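Local coordinates for hypothetical protein TM1553 (PDB 1VRM) that probably acts as a flavin transferase, moving FMN from FAD onto threonine side chains of target flavoproteins, at residues K292-F297 with L304-E309. Residues are numbered along the deposited sequence; the frame is centred on the assembly and turned at random.
Sequences KVVLDF and LLIVLE
Val294 and Leu304 bring the two backbones nearest, 6.9 Å between their CA atoms, where helix 292-296 runs almost antiparallel (168°) to strand 304-308 with the axes 9.1 Å apart. The chain leaves the helix, turns back through a short connection and enters the strand beside it. Leu304 supplies the largest share of the contact. Its chi1 of 77° places CG over the backbone, and from there both methyls reach the helix. CD1 meets Val293 CG1 at 3.8 Å, the two side chains crossing at about a right angle. CD2 lies 3.9 Å from Val294 O, and Phe297 CB is 4.0 Å from each Leu304 methyl. Val293 CG1 also covers one face of the Phe297 ring, near its rim. Two residues along the strand, Ile306 extends CD1 to 3.6 Å from Val294 CG2. The same methyl touches Val293 CG1 at 4.1 Å. Met285 and Ala286, earlier in the long helix, continue this apolar layer. With an alanine in place of Leu304, Val293 CG1 would probably face a gap and Phe297 CB would lose both leucine methyls. The strand's two edges bond to strands 262-269 and 313-315. Leu304 and Ile306 point to the helix, whose last turns pack on that face of the antiparallel sheet. No hydrogen bond crosses the contact; helix and strand are held by packing of mostly buried apolar side chains.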
# COMPACT_ATOMS: atom_id res chain seq x y z
N LYS A 292 14.66 16.46 0.05
CA LYS A 292 14.07 16.54 1.35
C LYS A 292 13.39 15.25 1.73
O LYS A 292 13.40 14.86 2.90
CB LYS A 292 13.13 17.74 1.43
CG LYS A 292 12.80 18.13 2.81
CD LYS A 292 12.17 19.52 2.84
CE LYS A 292 11.81 19.91 4.25
NZ LYS A 292 13.04 20.30 4.99
N VAL A 293 12.78 14.59 0.76
CA VAL A 293 12.19 13.25 0.98
C VAL A 293 13.27 12.26 1.40
O VAL A 293 13.15 11.52 2.38
CB VAL A 293 11.38 12.78 -0.26
CG1 VAL A 293 10.89 11.35 -0.09
CG2 VAL A 293 10.24 13.74 -0.47
N VAL A 294 14.38 12.21 0.66
CA VAL A 294 15.45 11.29 0.98
C VAL A 294 16.03 11.55 2.36
O VAL A 294 16.37 10.63 3.12
CB VAL A 294 16.55 11.33 -0.10
CG1 VAL A 294 17.78 10.53 0.33
CG2 VAL A 294 16.00 10.81 -1.42
N LEU A 295 16.10 12.84 2.72
CA LEU A 295 16.57 13.23 4.06
C LEU A 295 15.58 12.85 5.18
O LEU A 295 15.96 12.28 6.18
CB LEU A 295 16.81 14.70 4.08
CG LEU A 295 17.29 15.30 5.39
CD1 LEU A 295 18.64 14.72 5.74
CD2 LEU A 295 17.35 16.82 5.29
N ASP A 296 14.32 13.21 5.00
CA ASP A 296 13.33 13.15 6.08
C ASP A 296 12.71 11.76 6.28
O ASP A 296 12.40 11.39 7.43
CB ASP A 296 12.22 14.13 5.81
CG ASP A 296 12.65 15.57 5.96
OD1 ASP A 296 13.76 15.82 6.51
OD2 ASP A 296 11.84 16.46 5.59
N PHE A 297 12.53 10.99 5.20
CA PHE A 297 11.82 9.72 5.31
C PHE A 297 12.45 8.71 6.25
O PHE A 297 11.73 8.05 7.00
CB PHE A 297 11.47 9.11 3.95
CG PHE A 297 10.14 9.58 3.44
CD1 PHE A 297 9.81 10.91 3.42
CD2 PHE A 297 9.17 8.67 3.06
CE1 PHE A 297 8.56 11.35 2.97
CE2 PHE A 297 7.95 9.09 2.58
CZ PHE A 297 7.64 10.41 2.55
N LEU A 304 14.82 4.50 2.07
CA LEU A 304 14.26 4.54 0.73
C LEU A 304 15.18 4.68 -0.45
O LEU A 304 16.31 5.18 -0.35
CB LEU A 304 13.22 5.60 0.63
CG LEU A 304 13.64 7.04 0.52
CD1 LEU A 304 12.41 7.90 0.28
CD2 LEU A 304 14.41 7.49 1.76
N LEU A 305 14.65 4.26 -1.58
CA LEU A 305 15.28 4.42 -2.88
C LEU A 305 14.21 4.99 -3.82
O LEU A 305 13.12 4.40 -3.92
CB LEU A 305 15.74 3.08 -3.42
CG LEU A 305 16.40 3.05 -4.81
CD1 LEU A 305 17.25 1.85 -4.98
CD2 LEU A 305 15.35 3.03 -5.91
N ILE A 306 14.52 6.09 -4.49
CA ILE A 306 13.62 6.73 -5.44
C ILE A 306 14.21 6.62 -6.84
O ILE A 306 15.37 6.89 -7.05
CB ILE A 306 13.46 8.24 -5.12
CG1 ILE A 306 12.97 8.46 -3.70
CG2 ILE A 306 12.55 8.90 -6.14
CD1 ILE A 306 13.07 9.84 -3.24
N VAL A 307 13.38 6.23 -7.82
CA VAL A 307 13.76 6.33 -9.21
C VAL A 307 12.98 7.51 -9.77
O VAL A 307 11.75 7.46 -9.86
CB VAL A 307 13.40 5.08 -10.01
CG1 VAL A 307 13.86 5.27 -11.49
CG2 VAL A 307 14.00 3.83 -9.38
N LEU A 308 13.69 8.57 -10.08
CA LEU A 308 13.07 9.77 -10.59
C LEU A 308 12.70 9.57 -12.07
O LEU A 308 13.22 8.68 -12.72
CB LEU A 308 14.03 10.93 -10.45
CG LEU A 308 14.40 11.28 -9.03
CD1 LEU A 308 15.61 12.22 -9.08
CD2 LEU A 308 13.19 11.86 -8.31
N GLU A 309 11.74 10.36 -12.53
CA GLU A 309 11.42 10.37 -13.95
C GLU A 309 12.69 10.58 -14.74
O GLU A 309 13.45 11.50 -14.47
CB GLU A 309 10.43 11.46 -14.25
CG GLU A 309 10.06 11.60 -15.71
CD GLU A 309 9.01 12.66 -15.88
OE1 GLU A 309 9.09 13.70 -15.19
OE2 GLU A 309 8.11 12.44 -16.73